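Local coordinates for protein dihydropteridine reductase (Caenorhabditis elegans, PDB 1OOE) that probably reduces quinonoid dihydrobiopterin to tetrahydrobiopterin with NADH or NADPH, as a homodimeric member of the short-chain dehydrogenase/reductase family, at residues 172-184 against 192-204. Sequence-based numbering, arbitrary orientation. Where two conformers were deposited one is given.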
loop_
_atom_site.group_PDB
_atom_site.type_symbol
_atom_site.label_atom_id
_atom_site.label_comp_id
_atom_site.label_asym_id
_atom_site.label_seq_id
_atom_site.Cartn_x
_atom_site.Cartn_y
_atom_site.Cartn_z
ATOM N N THR A 172 5.423 -14.847 -3.444
ATOM C CA THR A 172 4.128 -14.360 -2.971
ATOM C C THR A 172 2.990 -15.102 -3.678
ATOM O O THR A 172 2.860 -15.033 -4.897
ATOM C CB THR A 172 4.033 -12.832 -3.205
ATOM O OG1 THR A 172 4.986 -12.170 -2.361
ATOM C CG2 THR A 172 2.642 -12.308 -2.881
ATOM N N ILE A 173 2.175 -15.820 -2.905
ATOM C CA ILE A 173 1.081 -16.601 -3.481
ATOM C C ILE A 173 -0.236 -15.845 -3.628
ATOM O O ILE A 173 -0.565 -14.981 -2.820
ATOM C CB ILE A 173 0.820 -17.889 -2.660
ATOM C CG1 ILE A 173 0.354 -17.542 -1.244
ATOM C CG2 ILE A 173 2.094 -18.727 -2.592
ATOM C CD1 ILE A 173 -0.031 -18.756 -0.410
ATOM N N MET A 174 -0.987 -16.190 -4.672
ATOM C CA MET A 174 -2.278 -15.560 -4.945
ATOM C C MET A 174 -3.307 -16.609 -5.372
ATOM O O MET A 174 -3.642 -16.730 -6.553
ATOM C CB MET A 174 -2.137 -14.496 -6.045
ATOM C CG MET A 174 -1.072 -13.430 -5.770
ATOM S SD MET A 174 -1.026 -12.101 -7.000
ATOM C CE MET A 174 -0.621 -13.035 -8.509
ATOM N N PRO A 175 -3.806 -17.401 -4.414
ATOM C CA PRO A 175 -4.799 -18.419 -4.770
ATOM C C PRO A 175 -6.171 -17.792 -5.033
ATOM O O PRO A 175 -6.598 -16.890 -4.315
ATOM C CB PRO A 175 -4.799 -19.339 -3.555
ATOM C CG PRO A 175 -4.492 -18.402 -2.429
ATOM C CD PRO A 175 -3.406 -17.519 -2.999
ATOM N N VAL A 176 -6.849 -18.267 -6.071
ATOM C CA VAL A 176 -8.173 -17.756 -6.419
ATOM C C VAL A 176 -9.227 -18.272 -5.440
ATOM O O VAL A 176 -10.056 -17.504 -4.945
ATOM C CB VAL A 176 -8.549 -18.163 -7.866
ATOM C CG1 VAL A 176 -9.990 -17.775 -8.170
ATOM C CG2 VAL A 176 -7.600 -17.483 -8.850
ATOM N N THR A 177 -9.188 -19.571 -5.154
ATOM C CA THR A 177 -10.130 -20.188 -4.223
ATOM C C THR A 177 -9.478 -21.316 -3.426
ATOM O O THR A 177 -8.962 -22.268 -4.000
ATOM C CB THR A 177 -11.348 -20.787 -4.961
ATOM O OG1 THR A 177 -12.074 -19.746 -5.630
ATOM C CG2 THR A 177 -12.264 -21.492 -3.978
ATOM N N LEU A 178 -9.512 -21.206 -2.104
ATOM C CA LEU A 178 -8.944 -22.239 -1.241
ATOM C C LEU A 178 -10.087 -23.026 -0.618
ATOM O O LEU A 178 -11.157 -22.475 -0.366
ATOM C CB LEU A 178 -8.111 -21.617 -0.119
ATOM C CG LEU A 178 -6.800 -20.917 -0.467
ATOM C CD1 LEU A 178 -6.195 -20.341 0.804
ATOM C CD2 LEU A 178 -5.844 -21.905 -1.116
ATOM N N ASP A 179 -9.859 -24.312 -0.374
ATOM C CA ASP A 179 -10.876 -25.149 0.247
ATOM C C ASP A 179 -10.751 -24.952 1.753
ATOM O O ASP A 179 -9.803 -25.433 2.370
ATOM C CB ASP A 179 -10.647 -26.619 -0.115
ATOM C CG ASP A 179 -11.717 -27.537 0.453
ATOM O OD1 ASP A 179 -12.661 -27.033 1.094
ATOM O OD2 ASP A 179 -11.617 -28.765 0.252
ATOM N N THR A 180 -11.699 -24.230 2.337
ATOM C CA THR A 180 -11.688 -23.962 3.771
ATOM C C THR A 180 -13.052 -24.264 4.370
ATOM O O THR A 180 -14.046 -24.341 3.652
ATOM C CB THR A 180 -11.384 -22.477 4.065
ATOM O OG1 THR A 180 -12.458 -21.665 3.574
ATOM C CG2 THR A 180 -10.088 -22.047 3.392
ATOM N N PRO A 181 -13.115 -24.445 5.698
ATOM C CA PRO A 181 -14.390 -24.733 6.358
ATOM C C PRO A 181 -15.419 -23.632 6.092
ATOM O O PRO A 181 -16.601 -23.914 5.899
ATOM C CB PRO A 181 -13.998 -24.814 7.831
ATOM C CG PRO A 181 -12.615 -25.384 7.765
ATOM C CD PRO A 181 -11.994 -24.572 6.647
ATOM N N MET A 182 -14.969 -22.381 6.085
ATOM C CA MET A 182 -15.868 -21.256 5.842
ATOM C C MET A 182 -16.426 -21.227 4.423
ATOM O O MET A 182 -17.594 -20.894 4.221
ATOM C CB MET A 182 -15.172 -19.923 6.142
ATOM C CG MET A 182 -15.101 -19.577 7.622
ATOM S SD MET A 182 -16.734 -19.403 8.381
ATOM C CE MET A 182 -16.919 -21.012 9.173
ATOM N N ASN A 183 -15.604 -21.568 3.436
ATOM C CA ASN A 183 -16.090 -21.561 2.063
ATOM C C ASN A 183 -17.097 -22.677 1.837
ATOM O O ASN A 183 -18.038 -22.529 1.056
ATOM C CB ASN A 183 -14.931 -21.681 1.070
ATOM C CG ASN A 183 -14.241 -20.357 0.834
ATOM O OD1 ASN A 183 -14.888 -19.308 0.827
ATOM N ND2 ASN A 183 -12.927 -20.394 0.622
ATOM N N ARG A 184 -16.911 -23.794 2.528
ATOM C CA ARG A 184 -17.840 -24.905 2.383
ATOM C C ARG A 184 -19.189 -24.574 3.015
ATOM O O ARG A 184 -20.224 -25.090 2.592
ATOM C CB ARG A 184 -17.265 -26.174 3.016
ATOM C CG ARG A 184 -16.043 -26.694 2.291
ATOM C CD ARG A 184 -15.800 -28.162 2.573
ATOM N NE ARG A 184 -14.803 -28.701 1.655
ATOM C CZ ARG A 184 -14.739 -29.975 1.282
ATOM N NH1 ARG A 184 -15.619 -30.853 1.747
ATOM N NH2 ARG A 184 -13.801 -30.368 0.433
ATOM N N HIS A 192 -16.358 -28.147 -6.253
ATOM C CA HIS A 192 -15.012 -28.185 -5.688
ATOM C C HIS A 192 -13.920 -28.566 -6.685
ATOM O O HIS A 192 -12.742 -28.607 -6.332
ATOM C CB HIS A 192 -14.968 -29.131 -4.486
ATOM C CG HIS A 192 -15.802 -28.672 -3.331
ATOM N ND1 HIS A 192 -15.752 -29.275 -2.093
ATOM C CD2 HIS A 192 -16.711 -27.674 -3.228
ATOM C CE1 HIS A 192 -16.595 -28.667 -1.276
ATOM N NE2 HIS A 192 -17.189 -27.692 -1.941
ATOM N N SER A 193 -14.300 -28.829 -7.930
ATOM C CA SER A 193 -13.317 -29.195 -8.942
ATOM C C SER A 193 -12.459 -27.981 -9.299
ATOM O O SER A 193 -11.492 -28.089 -10.057
ATOM C CB SER A 193 -14.010 -29.731 -10.197
ATOM O OG SER A 193 -14.736 -28.709 -10.856
ATOM N N SER A 194 -12.816 -26.824 -8.749
ATOM C CA SER A 194 -12.071 -25.600 -9.012
ATOM C C SER A 194 -11.515 -25.011 -7.716
ATOM O O SER A 194 -11.051 -23.873 -7.693
ATOM C CB SER A 194 -12.965 -24.571 -9.706
ATOM O OG SER A 194 -14.087 -24.251 -8.904
ATOM N N TRP A 195 -11.569 -25.793 -6.644
ATOM C CA TRP A 195 -11.067 -25.364 -5.342
ATOM C C TRP A 195 -9.672 -25.932 -5.080
ATOM O O TRP A 195 -9.447 -27.128 -5.246
ATOM C CB TRP A 195 -12.023 -25.832 -4.242
ATOM C CG TRP A 195 -13.295 -25.041 -4.159
ATOM C CD1 TRP A 195 -13.887 -24.322 -5.160
ATOM C CD2 TRP A 195 -14.126 -24.882 -3.004
ATOM N NE1 TRP A 195 -15.031 -23.718 -4.695
ATOM C CE2 TRP A 195 -15.202 -24.046 -3.376
ATOM C CE3 TRP A 195 -14.063 -25.364 -1.689
ATOM C CZ2 TRP A 195 -16.210 -23.680 -2.479
ATOM C CZ3 TRP A 195 -15.064 -25.001 -0.798
ATOM C CH2 TRP A 195 -16.124 -24.165 -1.198
ATOM N N THR A 196 -8.740 -25.075 -4.665
ATOM C CA THR A 196 -7.380 -25.523 -4.384
ATOM C C THR A 196 -7.270 -26.123 -2.981
ATOM O O THR A 196 -7.652 -25.493 -1.995
ATOM C CB THR A 196 -6.361 -24.350 -4.483
ATOM O OG1 THR A 196 -6.439 -23.745 -5.777
ATOM C CG2 THR A 196 -4.935 -24.859 -4.264
ATOM N N PRO A 197 -6.761 -27.364 -2.878
ATOM C CA PRO A 197 -6.608 -28.020 -1.577
ATOM C C PRO A 197 -5.486 -27.321 -0.820
ATOM O O PRO A 197 -4.501 -26.892 -1.426
ATOM C CB PRO A 197 -6.222 -29.451 -1.951
ATOM C CG PRO A 197 -6.810 -29.630 -3.307
ATOM C CD PRO A 197 -6.510 -28.315 -3.970
ATOM N N LEU A 198 -5.622 -27.206 0.496
ATOM C CA LEU A 198 -4.588 -26.552 1.286
ATOM C C LEU A 198 -3.267 -27.310 1.177
ATOM O O LEU A 198 -2.193 -26.708 1.210
ATOM C CB LEU A 198 -5.021 -26.448 2.754
ATOM C CG LEU A 198 -6.344 -25.713 3.030
ATOM C CD1 LEU A 198 -6.566 -25.609 4.531
ATOM C CD2 LEU A 198 -6.313 -24.323 2.403
ATOM N N SER A 199 -3.350 -28.631 1.029
ATOM C CA SER A 199 -2.158 -29.468 0.917
ATOM C C SER A 199 -1.300 -29.116 -0.298
ATOM O O SER A 199 -0.090 -29.337 -0.291
ATOM C CB SER A 199 -2.548 -30.951 0.855
ATOM O OG SER A 199 -3.300 -31.247 -0.310
ATOM N N PHE A 200 -1.921 -28.573 -1.341
ATOM C CA PHE A 200 -1.180 -28.194 -2.538
ATOM C C PHE A 200 -0.166 -27.125 -2.149
ATOM O O PHE A 200 0.975 -27.139 -2.611
ATOM C CB PHE A 200 -2.127 -27.628 -3.596
ATOM C CG PHE A 200 -1.458 -27.320 -4.912
ATOM C CD1 PHE A 200 -1.059 -28.346 -5.765
ATOM C CD2 PHE A 200 -1.241 -26.002 -5.304
ATOM C CE1 PHE A 200 -0.458 -28.063 -6.994
ATOM C CE2 PHE A 200 -0.638 -25.705 -6.532
ATOM C CZ PHE A 200 -0.246 -26.741 -7.379
ATOM N N ILE A 201 -0.602 -26.201 -1.294
ATOM C CA ILE A 201 0.247 -25.113 -0.825
ATOM C C ILE A 201 1.325 -25.614 0.137
ATOM O O ILE A 201 2.507 -25.297 -0.027
ATOM C CB ILE A 201 -0.597 -24.018 -0.115
ATOM C CG1 ILE A 201 -1.664 -23.481 -1.076
ATOM C CG2 ILE A 201 0.306 -22.893 0.371
ATOM C CD1 ILE A 201 -1.105 -22.825 -2.315
ATOM N N SER A 202 0.925 -26.399 1.134
ATOM C CA SER A 202 1.878 -26.922 2.110
ATOM C C SER A 202 2.963 -27.732 1.414
ATOM O O SER A 202 4.146 -27.612 1.742
ATOM C CB SER A 202 1.164 -27.799 3.146
ATOM O OG SER A 202 0.188 -27.056 3.854
ATOM N N GLU A 203 2.553 -28.552 0.452
ATOM C CA GLU A 203 3.491 -29.375 -0.298
ATOM C C GLU A 203 4.489 -28.524 -1.075
ATOM O O GLU A 203 5.687 -28.826 -1.094
ATOM C CB GLU A 203 2.729 -30.307 -1.246
ATOM C CG GLU A 203 2.185 -31.553 -0.559
ATOM C CD GLU A 203 1.140 -32.273 -1.389
ATOM O OE1 GLU A 203 1.251 -32.261 -2.632
ATOM O OE2 GLU A 203 0.213 -32.863 -0.797
ATOM N N HIS A 204 4.018 -27.455 -1.711
ATOM C CA HIS A 204 4.938 -26.611 -2.458
ATOM C C HIS A 204 5.877 -25.840 -1.544
ATOM O O HIS A 204 7.042 -25.631 -1.885
ATOM C CB HIS A 204 4.186 -25.657 -3.391
ATOM C CG HIS A 204 3.786 -26.290 -4.687
ATOM N ND1 HIS A 204 2.763 -27.209 -4.784
ATOM C CD2 HIS A 204 4.312 -26.181 -5.931
ATOM C CE1 HIS A 204 2.676 -27.637 -6.031
ATOM N NE2 HIS A 204 3.606 -27.030 -6.748
HETATM O O HOH W 1 -7.467 -21.397 -6.659
#
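Thr177 lays its methyl CG2 on one face of the Trp195 indole, a CH-pi contact 3.6 Å from the five-membered ring centroid and only 14° off its normal. A chi1 of -63° sets OG1 beside the backbone N and leaves CG2 anti to it. The opposite face carries His192, whose CE1 also sits over the guanidinium face of Arg184. At the edge of the six-membered ring, CH2 lies 3.4 Å from Asn183 O, CZ3 meets the aliphatic CG of Arg184, and the Asp179 carboxylate brings OD1 to 3.5 Å from CE3, its plane turned 64° from the indole. A broad, flat and largely apolar residue suits a slot lined on both faces and along an edge. An alanine in place of Trp195 would probably leave a gap between Thr177 and His192 and take away the surface on which Asn183 and Arg184 rest.

Beside the ring, Thr177 O accepts from Thr196 N and Asp179 N donates to Thr196 O at 3.0 Å, a single bridge of parallel type pairing Leu178 with Thr196. It ties the chain leading from strand 169-175 of the Rossmann-type sheet into helix 181-186 to that leading into helix 198-210. In short-chain dehydrogenases this region after the sixth strand commonly helps shape the substrate side of the cleft. Further along, Leu178 CB packs on Leu198 CD2 at 4.1 Å, seating helix 198-210 against the connection after the strand.

In the second shell, Arg184 fixes the Asp179 carboxylate side-on, NE to OD1 at 2.8 Å and NH2 to OD2. Asn183 ND2 holds Leu178 O, and Thr180 OG1 caps the helix by accepting from Asn183 N. A water accepts from Thr177 N and bonds Thr196 OG1, which also pairs with Thr226.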